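Local coordinates for protein UL37 (Suid herpesvirus 1, PDB 4K70) that forms part of the herpesvirus inner tegument and probably helps control intracellular trafficking of the virus, this chain being its N-terminal, largely helical half, at residues Ala122-Arg125 and Leu126-Trp130; Glu278-Pro281 and Gly282-Ala285; Val423-Val426 and Val427-Cys430. One frame throughout, in Å; residues are numbered along the deposited sequence.

Interaction 1 (Ala122-Arg125 and Leu126-Trp130); sequences AMFR and LVSEW
Ser128 meets Phe124 one turn back on helix 120-137, and the pairing is the classic i to i-4 serine-to-carbonyl bond of an alpha-helix. Followed outward, Ser128 CB lies 3.0 Å from Phe124 O. The side chain then turns back along the helix: OG is anti to its own carbonyl carbon (chi1 -75°), which lets it donate to Phe124 O at 2.7 Å. Phe124 O also receives the backbone N of Ser128, so two donors grip a single carbonyl oxygen. The hydroxyl comes in 21° off the carbonyl plane, the amide 39° above it. OG further sits over the centre of one face of the Phe124 ring, 4.0 Å above its plane. On another side of the helix Arg125 and Glu129 run side by side and touch where Arg125 CG, a methylene of the arginine stem, lies 3.4 Å from the carboxylate oxygen Glu129 OE2; the charged ends stay beyond salt-bridge range, and Glu129 OE1 instead pairs with Arg167. Leu95 of helix 89-98 packs on Phe124, Val127 and Ser128, while Met123 faces Ala73 and Leu77 of helix 63-78. Met123 also turns its methyl along the helix, CE standing 4.3 Å from Leu126 CD1.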
loop_
_atom_site.group_PDB
_atom_site.type_symbol
_atom_site.label_atom_id
_atom_site.label_comp_id
_atom_site.label_asym_id
_atom_site.label_seq_id
_atom_site.Cartn_x
_atom_site.Cartn_y
_atom_site.Cartn_z
ATOM N N ALA A 122 13.279 -2.735 -26.098
ATOM C CA ALA A 122 13.507 -2.449 -24.684
ATOM C C ALA A 122 12.207 -2.576 -23.890
ATOM O O ALA A 122 12.150 -3.236 -22.846
ATOM C CB ALA A 122 14.085 -1.061 -24.532
ATOM N N MET A 123 11.154 -1.953 -24.395
ATOM C CA MET A 123 9.879 -1.989 -23.685
ATOM C C MET A 123 9.303 -3.405 -23.608
ATOM O O MET A 123 8.772 -3.799 -22.581
ATOM C CB MET A 123 8.899 -0.978 -24.276
ATOM C CG MET A 123 9.303 0.473 -23.992
ATOM S SD MET A 123 9.384 0.953 -22.221
ATOM C CE MET A 123 11.095 0.563 -21.820
ATOM N N PHE A 124 9.440 -4.182 -24.676
ATOM C CA PHE A 124 8.976 -5.561 -24.661
ATOM C C PHE A 124 9.685 -6.362 -23.580
ATOM O O PHE A 124 9.054 -7.075 -22.809
ATOM C CB PHE A 124 9.181 -6.235 -26.025
ATOM C CG PHE A 124 8.692 -7.661 -26.066
ATOM C CD1 PHE A 124 7.341 -7.939 -26.230
ATOM C CD2 PHE A 124 9.575 -8.720 -25.908
ATOM C CE1 PHE A 124 6.881 -9.243 -26.242
ATOM C CE2 PHE A 124 9.118 -10.029 -25.921
ATOM C CZ PHE A 124 7.770 -10.291 -26.086
ATOM N N ARG A 125 11.009 -6.250 -23.540
ATOM C CA ARG A 125 11.812 -6.982 -22.572
ATOM C C ARG A 125 11.538 -6.565 -21.119
ATOM O O ARG A 125 11.229 -7.410 -20.281
ATOM C CB ARG A 125 13.314 -6.849 -22.910
ATOM C CG ARG A 125 14.251 -7.706 -22.049
ATOM C CD ARG A 125 15.740 -7.510 -22.421
ATOM N NE ARG A 125 16.167 -6.127 -22.242
ATOM C CZ ARG A 125 16.496 -5.304 -23.234
ATOM N NH1 ARG A 125 16.467 -5.726 -24.495
ATOM N NH2 ARG A 125 16.863 -4.054 -22.963
ATOM N N LEU A 126 11.663 -5.273 -20.814
ATOM C CA LEU A 126 11.496 -4.806 -19.435
ATOM C C LEU A 126 10.066 -4.954 -18.916
ATOM O O LEU A 126 9.871 -5.355 -17.778
ATOM C CB LEU A 126 11.952 -3.355 -19.264
ATOM C CG LEU A 126 13.460 -3.096 -19.359
ATOM C CD1 LEU A 126 13.751 -1.611 -19.188
ATOM C CD2 LEU A 126 14.236 -3.925 -18.337
ATOM N N VAL A 127 9.069 -4.629 -19.737
ATOM C CA VAL A 127 7.691 -4.699 -19.253
ATOM C C VAL A 127 7.250 -6.146 -19.068
ATOM O O VAL A 127 6.529 -6.465 -18.127
ATOM C CB VAL A 127 6.709 -3.881 -20.120
ATOM C CG1 VAL A 127 5.299 -3.954 -19.546
ATOM C CG2 VAL A 127 7.173 -2.418 -20.196
ATOM N N SER A 128 7.698 -7.026 -19.955
ATOM C CA SER A 128 7.482 -8.451 -19.780
ATOM C C SER A 128 8.052 -8.910 -18.448
ATOM O O SER A 128 7.390 -9.623 -17.711
ATOM C CB SER A 128 8.143 -9.240 -20.918
ATOM O OG SER A 128 7.389 -9.123 -22.120
ATOM N N GLU A 129 9.297 -8.517 -18.166
ATOM C CA GLU A 129 9.951 -8.860 -16.905
ATOM C C GLU A 129 9.214 -8.278 -15.723
ATOM O O GLU A 129 9.000 -8.960 -14.725
ATOM C CB GLU A 129 11.396 -8.357 -16.881
ATOM C CG GLU A 129 12.277 -9.005 -17.922
ATOM C CD GLU A 129 13.708 -8.495 -17.847
ATOM O OE1 GLU A 129 14.082 -7.935 -16.790
ATOM O OE2 GLU A 129 14.446 -8.653 -18.830
ATOM N N TRP A 130 8.819 -7.015 -15.842
ATOM C CA TRP A 130 8.073 -6.355 -14.781
ATOM C C TRP A 130 6.748 -7.087 -14.498
ATOM O O TRP A 130 6.413 -7.349 -13.336
ATOM C CB TRP A 130 7.850 -4.881 -15.130
ATOM C CG TRP A 130 7.336 -4.052 -13.985
ATOM C CD1 TRP A 130 8.078 -3.295 -13.124
ATOM C CD2 TRP A 130 5.964 -3.892 -13.583
ATOM N NE1 TRP A 130 7.252 -2.673 -12.218
ATOM C CE2 TRP A 130 5.956 -3.027 -12.474
ATOM C CE3 TRP A 130 4.749 -4.395 -14.058
ATOM C CZ2 TRP A 130 4.768 -2.656 -11.821
ATOM C CZ3 TRP A 130 3.572 -4.026 -13.409
ATOM C CH2 TRP A 130 3.592 -3.163 -12.308
#

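Interaction 2 (Glu278-Pro281 and Gly282-Ala285); sequences ELRP and GTVA
Arg280 and Thr283 stand at the two ends of a type II beta turn, and their side chains cross at about a right angle. The turn is closed by Thr283 N donating to Arg280 O at 3.2 Å. Gly282 holds the third position with phi 84° and psi -5°, the left-handed conformation usual for glycine in a type II turn. The Arg280 side chain folds back over this turn: CG lies between the backbone N and the carbonyl carbon (chi1 44°), and a bend at chi3 brings NH1 round to Thr283. There NH1 makes a weak hydrogen bond to Thr283 OG1 at 2.8 Å, the hydroxyl lying oblique to the guanidinium. A second weak bond runs from the same nitrogen to Pro281 O. One water bridges the turn, donating to both Arg280 O and Thr283 O, the latter at 2.6 Å. Leu279 also crosses Thr283 nearly at right angles, but this meeting is apolar and looser, with Leu279 CD2 4.2 Å from Thr283 CG2. The same methyl reaches Ala285 CB at 3.6 Å, and CD1 is almost as near, so the leucine fork straddles the alanine methyl. The turn lies at the surface in the loop between helices 260-271 and 307-311; its apolar side rests on helix 260-271, through Leu279 on Ala267 and Ala285 on Ala270.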
loop_
_atom_site.group_PDB
_atom_site.type_symbol
_atom_site.label_atom_id
_atom_site.label_comp_id
_atom_site.label_asym_id
_atom_site.label_seq_id
_atom_site.Cartn_x
_atom_site.Cartn_y
_atom_site.Cartn_z
ATOM N N GLU A 278 -23.307 -12.843 21.044
ATOM C CA GLU A 278 -24.426 -12.262 21.786
ATOM C C GLU A 278 -24.957 -13.185 22.865
ATOM O O GLU A 278 -24.815 -14.403 22.787
ATOM C CB GLU A 278 -25.570 -11.914 20.835
ATOM C CG GLU A 278 -25.130 -11.169 19.591
ATOM C CD GLU A 278 -26.064 -11.401 18.422
ATOM O OE1 GLU A 278 -27.294 -11.249 18.611
ATOM O OE2 GLU A 278 -25.562 -11.747 17.324
ATOM N N LEU A 279 -25.579 -12.585 23.874
ATOM C CA LEU A 279 -26.191 -13.328 24.959
ATOM C C LEU A 279 -27.702 -13.113 24.980
ATOM O O LEU A 279 -28.175 -12.018 25.294
ATOM C CB LEU A 279 -25.602 -12.883 26.293
ATOM C CG LEU A 279 -24.187 -13.357 26.622
ATOM C CD1 LEU A 279 -23.651 -12.593 27.817
ATOM C CD2 LEU A 279 -24.181 -14.864 26.888
ATOM N N ARG A 280 -28.458 -14.156 24.650
ATOM C CA ARG A 280 -29.915 -14.106 24.796
ATOM C C ARG A 280 -30.284 -13.979 26.270
ATOM O O ARG A 280 -29.617 -14.561 27.132
ATOM C CB ARG A 280 -30.569 -15.351 24.190
ATOM C CG ARG A 280 -29.877 -16.661 24.541
ATOM C CD ARG A 280 -30.658 -17.890 24.040
ATOM N NE ARG A 280 -32.025 -18.041 24.567
ATOM C CZ ARG A 280 -32.456 -17.650 25.772
ATOM N NH1 ARG A 280 -31.639 -17.057 26.638
ATOM N NH2 ARG A 280 -33.725 -17.858 26.117
ATOM N N PRO A 281 -31.348 -13.210 26.571
ATOM C CA PRO A 281 -31.762 -12.956 27.960
ATOM C C PRO A 281 -32.088 -14.253 28.699
ATOM O O PRO A 281 -32.550 -15.208 28.077
ATOM C CB PRO A 281 -33.020 -12.095 27.801
ATOM C CG PRO A 281 -32.875 -11.462 26.457
ATOM C CD PRO A 281 -32.207 -12.506 25.605
ATOM N N GLY A 282 -31.830 -14.292 30.003
ATOM C CA GLY A 282 -32.018 -15.511 30.766
ATOM C C GLY A 282 -30.829 -16.453 30.701
ATOM O O GLY A 282 -30.806 -17.482 31.380
ATOM N N THR A 283 -29.837 -16.109 29.885
ATOM C CA THR A 283 -28.624 -16.915 29.805
ATOM C C THR A 283 -27.525 -16.305 30.657
ATOM O O THR A 283 -27.086 -15.185 30.402
ATOM C CB THR A 283 -28.101 -17.024 28.373
ATOM O OG1 THR A 283 -29.059 -17.710 27.562
ATOM C CG2 THR A 283 -26.780 -17.783 28.351
ATOM N N VAL A 284 -27.083 -17.045 31.666
ATOM C CA VAL A 284 -26.030 -16.562 32.548
ATOM C C VAL A 284 -24.664 -16.758 31.887
ATOM O O VAL A 284 -24.358 -17.830 31.358
ATOM C CB VAL A 284 -26.075 -17.260 33.928
ATOM C CG1 VAL A 284 -25.015 -16.704 34.844
ATOM C CG2 VAL A 284 -27.456 -17.101 34.556
ATOM N N ALA A 285 -23.863 -15.702 31.892
ATOM C CA ALA A 285 -22.493 -15.771 31.405
ATOM C C ALA A 285 -21.641 -14.817 32.223
ATOM O O ALA A 285 -22.004 -13.654 32.422
ATOM C CB ALA A 285 -22.428 -15.426 29.925
HETATM O O HOH W 1 -28.162 -13.015 29.558
#

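Interaction 3 (Val423-Val426 and Val427-Cys430); sequences VEHV and VRHC
Backbone bonds Val427 N to Val423 O at 2.9 Å and Arg428 N to Glu424 O at 2.8 Å carry alpha-helical geometry through helix 422-431, whereas His429 N makes a weak bond to Val426 O, three residues back. On the outer side, the guanidinium of Arg428 lies flat on the His425 ring in a parallel stack, with centres 3.8 Å apart and planes 14° from parallel. His425 CD2 sits over the guanidinium centre, and Arg428 NH2 lies over the ring face, displaced toward its rim. The arginine starts with CG between its backbone N and carbonyl carbon (chi1 72°), then runs extended to NE, which carries the flat end alongside the histidine. Two waters help fix its rotation: Arg428 NE donates at 2.8 Å to one that in turn donates to His425 O, and Arg428 NH1 donates to another that bonds weakly to Glu424 OE2. Along the buried side, Val423 CG1 approaches Val427 CG2 at 4.2 Å. These valines face helix 366-385, Val423 on Val376 and Val427 on Val380 and Leu384, with Val426 on Val377; Tyr398 of helix 392-402 touches both Val427 and Arg428.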
loop_
_atom_site.group_PDB
_atom_site.type_symbol
_atom_site.label_atom_id
_atom_site.label_comp_id
_atom_site.label_asym_id
_atom_site.label_seq_id
_atom_site.Cartn_x
_atom_site.Cartn_y
_atom_site.Cartn_z
ATOM N N VAL A 423 2.728 13.261 17.527
ATOM C CA VAL A 423 2.102 12.105 16.881
ATOM C C VAL A 423 2.653 11.916 15.484
ATOM O O VAL A 423 3.031 10.802 15.092
ATOM C CB VAL A 423 0.573 12.248 16.789
ATOM C CG1 VAL A 423 -0.021 11.056 16.012
ATOM C CG2 VAL A 423 -0.019 12.343 18.173
ATOM N N GLU A 424 2.706 13.003 14.721
ATOM C CA GLU A 424 3.245 12.920 13.373
ATOM C C GLU A 424 4.727 12.538 13.406
ATOM O O GLU A 424 5.223 11.829 12.526
ATOM C CB GLU A 424 3.075 14.245 12.630
ATOM C CG GLU A 424 3.578 14.162 11.186
ATOM C CD GLU A 424 3.298 15.409 10.361
ATOM O OE1 GLU A 424 2.786 16.404 10.920
ATOM O OE2 GLU A 424 3.601 15.387 9.149
ATOM N N HIS A 425 5.437 13.001 14.431
ATOM C CA HIS A 425 6.874 12.749 14.506
ATOM C C HIS A 425 7.147 11.287 14.780
ATOM O O HIS A 425 8.142 10.757 14.320
ATOM C CB HIS A 425 7.537 13.634 15.578
ATOM C CG HIS A 425 7.677 15.064 15.160
ATOM N ND1 HIS A 425 8.280 16.018 15.951
ATOM C CD2 HIS A 425 7.284 15.702 14.033
ATOM C CE1 HIS A 425 8.266 17.180 15.321
ATOM N NE2 HIS A 425 7.664 17.016 14.157
ATOM N N VAL A 426 6.257 10.619 15.514
ATOM C CA VAL A 426 6.421 9.179 15.711
ATOM C C VAL A 426 5.973 8.408 14.467
ATOM O O VAL A 426 6.665 7.488 13.988
ATOM C CB VAL A 426 5.652 8.671 16.942
ATOM C CG1 VAL A 426 5.773 7.145 17.063
ATOM C CG2 VAL A 426 6.162 9.359 18.192
ATOM N N VAL A 427 4.816 8.784 13.936
ATOM C CA VAL A 427 4.300 8.128 12.731
ATOM C C VAL A 427 5.274 8.217 11.551
ATOM O O VAL A 427 5.506 7.230 10.848
ATOM C CB VAL A 427 2.921 8.682 12.325
ATOM C CG1 VAL A 427 2.510 8.134 10.956
ATOM C CG2 VAL A 427 1.876 8.338 13.401
ATOM N N ARG A 428 5.841 9.396 11.327
ATOM C CA ARG A 428 6.767 9.557 10.213
ATOM C C ARG A 428 8.013 8.694 10.344
ATOM O O ARG A 428 8.603 8.302 9.340
ATOM C CB ARG A 428 7.143 11.025 9.983
ATOM C CG ARG A 428 8.058 11.660 11.028
ATOM C CD ARG A 428 8.289 13.128 10.679
ATOM N NE ARG A 428 9.166 13.801 11.636
ATOM C CZ ARG A 428 9.400 15.108 11.639
ATOM N NH1 ARG A 428 8.817 15.891 10.740
ATOM N NH2 ARG A 428 10.214 15.633 12.544
ATOM N N HIS A 429 8.393 8.377 11.576
ATOM C CA HIS A 429 9.619 7.633 11.817
ATOM C C HIS A 429 9.552 6.211 11.258
ATOM O O HIS A 429 10.558 5.641 10.833
ATOM C CB HIS A 429 9.967 7.605 13.315
ATOM C CG HIS A 429 11.399 7.240 13.585
ATOM N ND1 HIS A 429 12.445 8.083 13.270
ATOM C CD2 HIS A 429 11.955 6.117 14.093
ATOM C CE1 HIS A 429 13.587 7.494 13.590
ATOM N NE2 HIS A 429 13.320 6.303 14.094
ATOM N N CYS A 430 8.361 5.639 11.246
ATOM C CA CYS A 430 8.226 4.245 10.858
ATOM C C CYS A 430 7.401 4.063 9.587
ATOM O O CYS A 430 7.613 3.101 8.846
ATOM C CB CYS A 430 7.664 3.407 12.016
ATOM S SG CYS A 430 6.085 4.051 12.745
HETATM O O HOH W 2 6.245 15.598 9.202
HETATM O O HOH W 3 10.218 11.964 13.489
#

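Interactions 1 and 3 are partly buried contacts, each within about two turns of a helix, whereas interaction 2 is a surface turn in a loop, and none touches another. Interactions 1 and 2 lie on opposite sides of the chain's centre, their own centres about 62 Å apart; interaction 3 is nearest the middle, its centre about 17 Å from that of the chain. The two helical contacts pack apolar residues against different neighbours, helices 63-78 and 89-98 for 122-130 and helix 366-385 for 423-430. Their polar chemistry differs too: a direct hydroxyl-to-carbonyl bond in the first, a guanidinium-on-imidazole stack with bridging waters in the third. Interaction 2 relies on backbone closure, weak arginine bonds and a bridging water.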